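PDB 5BOV: putative epoxide hydrolase protein from Klebsiella pneumoniae subsp. pneumoniae, which is a putative epoxide hydrolase with an alpha/beta-hydrolase fold, possibly with monoacylglycerol lipase activity, its natural substrate being unknown. Local coordinates for residues L37-A51 and R60-T72. Sequence-based numbering, arbitrary orientation.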
loop_
_atom_site.group_PDB
_atom_site.type_symbol
_atom_site.label_atom_id
_atom_site.label_comp_id
_atom_site.label_asym_id
_atom_site.label_seq_id
_atom_site.Cartn_x
_atom_site.Cartn_y
_atom_site.Cartn_z
ATOM N N LEU A 37 0.597 -0.591 5.759
ATOM C CA LEU A 37 -0.191 -0.931 4.581
ATOM C C LEU A 37 0.663 -1.525 3.486
ATOM O O LEU A 37 1.663 -0.910 3.006
ATOM C CB LEU A 37 -0.878 0.346 4.082
ATOM C CG LEU A 37 -1.825 1.055 5.047
ATOM C CD1 LEU A 37 -2.398 2.312 4.409
ATOM C CD2 LEU A 37 -2.948 0.150 5.553
ATOM N N HIS A 38 0.259 -2.704 3.010
ATOM C CA HIS A 38 1.018 -3.387 1.958
ATOM C C HIS A 38 0.672 -2.868 0.560
ATOM O O HIS A 38 -0.261 -2.068 0.393
ATOM C CB HIS A 38 0.757 -4.884 2.072
ATOM C CG HIS A 38 -0.638 -5.311 1.715
ATOM N ND1 HIS A 38 -1.057 -5.435 0.405
ATOM C CD2 HIS A 38 -1.733 -5.545 2.474
ATOM C CE1 HIS A 38 -2.341 -5.763 0.377
ATOM N NE2 HIS A 38 -2.758 -5.886 1.623
ATOM N N GLY A 39 1.415 -3.403 -0.407
ATOM C CA GLY A 39 1.251 -3.072 -1.782
ATOM C C GLY A 39 0.815 -4.248 -2.641
ATOM O O GLY A 39 0.454 -5.323 -2.122
ATOM N N TRP A 40 0.906 -4.026 -3.945
ATOM C CA TRP A 40 0.468 -5.043 -4.972
ATOM C C TRP A 40 1.740 -5.648 -5.631
ATOM O O TRP A 40 2.638 -4.850 -6.024
ATOM C CB TRP A 40 -0.372 -4.408 -6.078
ATOM C CG TRP A 40 -0.766 -5.394 -7.098
ATOM C CD1 TRP A 40 -1.841 -6.195 -7.051
ATOM C CD2 TRP A 40 -0.101 -5.691 -8.323
ATOM N NE1 TRP A 40 -1.882 -7.009 -8.149
ATOM C CE2 TRP A 40 -0.818 -6.719 -8.951
ATOM C CE3 TRP A 40 1.067 -5.250 -8.909
ATOM C CZ2 TRP A 40 -0.392 -7.296 -10.163
ATOM C CZ3 TRP A 40 1.435 -5.771 -10.126
ATOM C CH2 TRP A 40 0.730 -6.823 -10.727
ATOM N N PRO A 41 1.822 -6.970 -5.836
ATOM C CA PRO A 41 0.905 -7.983 -5.337
ATOM C C PRO A 41 1.470 -8.671 -4.100
ATOM O O PRO A 41 2.090 -9.736 -4.152
ATOM C CB PRO A 41 0.840 -8.951 -6.542
ATOM C CG PRO A 41 2.194 -8.798 -7.221
ATOM C CD PRO A 41 2.848 -7.540 -6.719
ATOM N N TYR A 42 1.416 -7.925 -2.998
ATOM C CA TYR A 42 2.002 -8.349 -1.716
ATOM C C TYR A 42 0.908 -8.466 -0.699
ATOM O O TYR A 42 -0.299 -8.314 -1.035
ATOM C CB TYR A 42 3.089 -7.390 -1.280
ATOM C CG TYR A 42 4.145 -7.172 -2.366
ATOM C CD1 TYR A 42 5.259 -7.958 -2.389
ATOM C CD2 TYR A 42 4.070 -6.137 -3.271
ATOM C CE1 TYR A 42 6.266 -7.775 -3.354
ATOM C CE2 TYR A 42 5.036 -5.919 -4.199
ATOM C CZ TYR A 42 6.135 -6.729 -4.247
ATOM O OH TYR A 42 7.090 -6.484 -5.196
ATOM N N ASP A 43 1.240 -8.722 0.561
ATOM C CA ASP A 43 0.189 -8.740 1.582
ATOM C C ASP A 43 0.749 -8.394 2.967
ATOM O O ASP A 43 1.861 -7.872 3.045
ATOM C CB ASP A 43 -0.598 -10.064 1.604
ATOM C CG ASP A 43 0.131 -11.181 2.294
ATOM O OD1 ASP A 43 1.344 -11.078 2.533
ATOM O OD2 ASP A 43 -0.548 -12.229 2.455
ATOM N N ILE A 44 -0.008 -8.674 4.023
ATOM C CA ILE A 44 0.400 -8.349 5.380
ATOM C C ILE A 44 1.755 -8.962 5.780
ATOM O O ILE A 44 2.437 -8.504 6.700
ATOM C CB ILE A 44 -0.671 -8.734 6.425
ATOM C CG1 ILE A 44 -0.913 -10.232 6.472
ATOM C CG2 ILE A 44 -1.956 -7.937 6.124
ATOM C CD1 ILE A 44 -1.755 -10.657 7.627
ATOM N N GLN A 45 2.169 -10.070 5.116
ATOM C CA GLN A 45 3.446 -10.661 5.455
ATOM C C GLN A 45 4.628 -9.741 5.218
ATOM O O GLN A 45 5.735 -9.954 5.736
ATOM C CB GLN A 45 3.666 -12.001 4.727
ATOM C CG GLN A 45 2.601 -13.060 4.982
ATOM C CD GLN A 45 2.253 -13.303 6.458
ATOM O OE1 GLN A 45 1.030 -13.504 6.767
ATOM N NE2 GLN A 45 3.180 -13.345 7.286
ATOM N N SER A 46 4.423 -8.685 4.432
ATOM C CA SER A 46 5.426 -7.662 4.251
ATOM C C SER A 46 5.854 -7.036 5.624
ATOM O O SER A 46 6.989 -6.564 5.720
ATOM C CB SER A 46 4.866 -6.521 3.405
ATOM O OG SER A 46 4.558 -6.931 2.082
ATOM N N TYR A 47 4.977 -7.155 6.627
ATOM C CA TYR A 47 5.206 -6.610 7.941
ATOM C C TYR A 47 5.284 -7.659 9.007
ATOM O O TYR A 47 5.294 -7.313 10.181
ATOM C CB TYR A 47 4.109 -5.599 8.242
ATOM C CG TYR A 47 4.046 -4.474 7.211
ATOM C CD1 TYR A 47 5.034 -3.494 7.180
ATOM C CD2 TYR A 47 3.027 -4.415 6.263
ATOM C CE1 TYR A 47 4.986 -2.440 6.305
ATOM C CE2 TYR A 47 2.974 -3.378 5.324
ATOM C CZ TYR A 47 3.950 -2.402 5.327
ATOM O OH TYR A 47 3.905 -1.343 4.463
ATOM N N ALA A 48 5.574 -8.913 8.639
ATOM C CA ALA A 48 5.628 -9.970 9.655
ATOM C C ALA A 48 6.788 -9.802 10.583
ATOM O O ALA A 48 6.766 -10.384 11.699
ATOM C CB ALA A 48 5.652 -11.339 9.006
ATOM N N GLN A 49 7.875 -9.183 10.151
ATOM C CA GLN A 49 9.008 -8.847 11.026
ATOM C C GLN A 49 8.948 -7.437 11.565
ATOM O O GLN A 49 9.205 -7.205 12.780
ATOM C CB GLN A 49 10.356 -9.126 10.374
ATOM C CG GLN A 49 10.479 -10.583 10.037
ATOM C CD GLN A 49 11.841 -10.910 9.404
ATOM O OE1 GLN A 49 12.138 -10.522 8.273
ATOM N NE2 GLN A 49 12.668 -11.705 10.122
ATOM N N VAL A 50 8.515 -6.500 10.757
ATOM C CA VAL A 50 8.386 -5.110 11.216
ATOM C C VAL A 50 7.417 -4.984 12.366
ATOM O O VAL A 50 7.708 -4.298 13.376
ATOM C CB VAL A 50 7.908 -4.206 10.053
ATOM C CG1 VAL A 50 7.486 -2.820 10.519
ATOM C CG2 VAL A 50 8.953 -4.138 8.964
ATOM N N ALA A 51 6.245 -5.616 12.260
ATOM C CA ALA A 51 5.210 -5.374 13.251
ATOM C C ALA A 51 5.571 -5.878 14.659
ATOM O O ALA A 51 5.440 -5.126 15.620
ATOM C CB ALA A 51 3.865 -5.948 12.739
ATOM N N ARG A 60 1.353 0.058 19.337
ATOM C CA ARG A 60 0.238 -0.772 18.953
ATOM C C ARG A 60 0.260 -0.819 17.426
ATOM O O ARG A 60 0.054 0.226 16.811
ATOM C CB ARG A 60 -1.071 -0.193 19.429
ATOM C CG ARG A 60 -2.204 -1.123 19.093
ATOM C CD ARG A 60 -3.550 -0.505 19.085
ATOM N NE ARG A 60 -4.639 -1.377 18.681
ATOM C CZ ARG A 60 -5.898 -0.985 18.845
ATOM N NH1 ARG A 60 -6.140 0.207 19.360
ATOM N NH2 ARG A 60 -6.900 -1.737 18.446
ATOM N N VAL A 61 0.281 -2.035 16.863
ATOM C CA VAL A 61 0.451 -2.162 15.394
ATOM C C VAL A 61 -0.739 -2.875 14.745
ATOM O O VAL A 61 -1.140 -3.995 15.123
ATOM C CB VAL A 61 1.737 -2.934 15.086
ATOM C CG1 VAL A 61 2.050 -2.840 13.613
ATOM C CG2 VAL A 61 2.870 -2.358 15.906
ATOM N N ILE A 62 -1.324 -2.199 13.758
ATOM C CA ILE A 62 -2.436 -2.707 12.957
ATOM C C ILE A 62 -1.954 -2.975 11.556
ATOM O O ILE A 62 -1.354 -2.074 10.908
ATOM C CB ILE A 62 -3.563 -1.649 12.871
ATOM C CG1 ILE A 62 -4.026 -1.148 14.251
ATOM C CG2 ILE A 62 -4.723 -2.169 12.032
ATOM C CD1 ILE A 62 -4.628 -2.214 15.034
ATOM N N VAL A 63 -2.182 -4.203 11.073
ATOM C CA VAL A 63 -1.731 -4.556 9.708
ATOM C C VAL A 63 -2.892 -5.205 8.923
ATOM O O VAL A 63 -3.165 -6.408 9.121
ATOM C CB VAL A 63 -0.525 -5.514 9.716
ATOM C CG1 VAL A 63 0.095 -5.597 8.342
ATOM C CG2 VAL A 63 0.529 -5.087 10.736
ATOM N N PRO A 64 -3.629 -4.418 8.114
ATOM C CA PRO A 64 -4.760 -4.932 7.426
ATOM C C PRO A 64 -4.506 -5.441 6.055
ATOM O O PRO A 64 -3.635 -4.915 5.354
ATOM C CB PRO A 64 -5.680 -3.699 7.346
ATOM C CG PRO A 64 -4.716 -2.548 7.172
ATOM C CD PRO A 64 -3.509 -2.938 7.958
ATOM N N TYR A 65 -5.287 -6.434 5.648
ATOM C CA TYR A 65 -5.359 -6.771 4.224
ATOM C C TYR A 65 -6.160 -5.686 3.526
ATOM O O TYR A 65 -7.287 -5.324 3.950
ATOM C CB TYR A 65 -6.052 -8.097 3.980
ATOM C CG TYR A 65 -5.342 -9.346 4.402
ATOM C CD1 TYR A 65 -4.219 -9.785 3.716
ATOM C CD2 TYR A 65 -5.800 -10.117 5.476
ATOM C CE1 TYR A 65 -3.616 -11.007 4.014
ATOM C CE2 TYR A 65 -5.163 -11.296 5.847
ATOM C CZ TYR A 65 -4.091 -11.758 5.095
ATOM O OH TYR A 65 -3.458 -12.917 5.426
ATOM N N LEU A 66 -5.641 -5.136 2.438
ATOM C CA LEU A 66 -6.414 -4.230 1.602
ATOM C C LEU A 66 -7.611 -4.989 0.901
ATOM O O LEU A 66 -7.591 -6.189 0.802
ATOM C CB LEU A 66 -5.528 -3.588 0.551
ATOM C CG LEU A 66 -4.371 -2.700 1.082
ATOM C CD1 LEU A 66 -3.628 -2.173 -0.140
ATOM C CD2 LEU A 66 -4.872 -1.569 1.930
ATOM N N ARG A 67 -8.596 -4.217 0.435
ATOM C CA ARG A 67 -9.633 -4.788 -0.398
ATOM C C ARG A 67 -8.977 -5.605 -1.558
ATOM O O ARG A 67 -7.969 -5.167 -2.137
ATOM C CB ARG A 67 -10.572 -3.699 -0.905
ATOM C CG ARG A 67 -9.927 -2.586 -1.751
ATOM C CD ARG A 67 -10.981 -1.716 -2.465
ATOM N NE ARG A 67 -11.839 -1.076 -1.502
ATOM C CZ ARG A 67 -13.102 -0.669 -1.721
ATOM N NH1 ARG A 67 -13.638 -0.740 -2.957
ATOM N NH2 ARG A 67 -13.809 -0.177 -0.752
ATOM N N GLY A 68 -9.481 -6.799 -1.783
ATOM C CA GLY A 68 -8.921 -7.707 -2.767
ATOM C C GLY A 68 -7.832 -8.657 -2.271
ATOM O O GLY A 68 -7.214 -9.334 -3.072
ATOM N N TYR A 69 -7.578 -8.705 -0.965
ATOM C CA TYR A 69 -6.536 -9.546 -0.416
ATOM C C TYR A 69 -6.965 -10.285 0.849
ATOM O O TYR A 69 -7.701 -9.764 1.705
ATOM C CB TYR A 69 -5.288 -8.748 -0.050
ATOM C CG TYR A 69 -4.690 -7.947 -1.149
ATOM C CD1 TYR A 69 -5.266 -6.742 -1.555
ATOM C CD2 TYR A 69 -3.504 -8.352 -1.732
ATOM C CE1 TYR A 69 -4.654 -5.992 -2.551
ATOM C CE2 TYR A 69 -2.889 -7.618 -2.731
ATOM C CZ TYR A 69 -3.420 -6.416 -3.072
ATOM O OH TYR A 69 -2.790 -5.671 -4.091
ATOM N N GLY A 70 -6.454 -11.520 0.964
ATOM C CA GLY A 70 -6.527 -12.231 2.238
ATOM C C GLY A 70 -7.981 -12.412 2.694
ATOM O O GLY A 70 -8.869 -12.757 1.935
ATOM N N THR A 71 -8.197 -12.162 3.970
ATOM C CA THR A 71 -9.526 -12.322 4.539
ATOM C C THR A 71 -10.337 -11.010 4.578
ATOM O O THR A 71 -11.401 -10.942 5.253
ATOM C CB THR A 71 -9.397 -12.893 5.972
ATOM O OG1 THR A 71 -8.686 -11.967 6.794
ATOM C CG2 THR A 71 -8.777 -14.239 5.971
ATOM N N THR A 72 -9.889 -9.959 3.887
ATOM C CA THR A 72 -10.706 -8.821 3.722
ATOM C C THR A 72 -11.782 -9.133 2.664
ATOM O O THR A 72 -11.432 -9.576 1.579
ATOM C CB THR A 72 -9.910 -7.587 3.358
ATOM O OG1 THR A 72 -9.236 -7.168 4.574
ATOM C CG2 THR A 72 -10.824 -6.438 2.864
HETATM O O HOH W 1 -0.997 -4.093 5.224
HETATM O O HOH W 2 -1.024 -13.629 4.639
#
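Residues 37-51 leave the end of strand 32-37, pass a cis peptide before Pro-41 and a 3-10 turn, and enter helix 50-56; they face 60-72, the first part of strand 59-74 (60-64) and the turns that break it, with the CA atoms of Ile-44 and Tyr-65 6.1 Å apart. They belong to the beta-alpha-beta crossover of an alpha/beta-hydrolase fold, made by strand 32-37, helix 50-56 and the parallel strand 59-74. His-38 ties the two loops: Leu-66 N donates to its NE2 in a nearly straight bond (3.1 Å), tilted 28° from the ring plane. The other ring nitrogen, ND1, donates to Gly-39 O close to the ring plane; the two bonds hold the imidazole's rotation and are consistent with a proton on ND1. A water accepts from His-38 N and donates to Pro-64 O (2.8 Å). Leu-66 CG packs over one imidazole face in a CH-pi contact, while Asp-43 CA covers the opposite face. The imidazole edge meets the face of Tyr-69 in a T-shaped pair, planes at 71°. Tyr-69 OH reaches the edge of the Trp-40 indole, 3.2 Å from CD1; this buried hydroxyl has no hydrogen-bonding partner in the model. Trp-40 N bonds to Asp-110 of the probable nucleophile elbow, beside the presumed active site. Ile-44 CG2 lies over one face of Tyr-65, with Gly-70 CA against the other. Val-63 CG1 touches both Ile-44 CB and Tyr-47 CD2, and Ala-51 CB sits on Val-61 CG1 (3.7 Å). Asp-43 OD1 accepts from Gln-45 N in an Asx turn and also bonds Thr-200. A second water accepts a hydrogen bond from Tyr-65 OH and donates to Asp-43 OD2 (2.6 Å) and Gln-45 OE1.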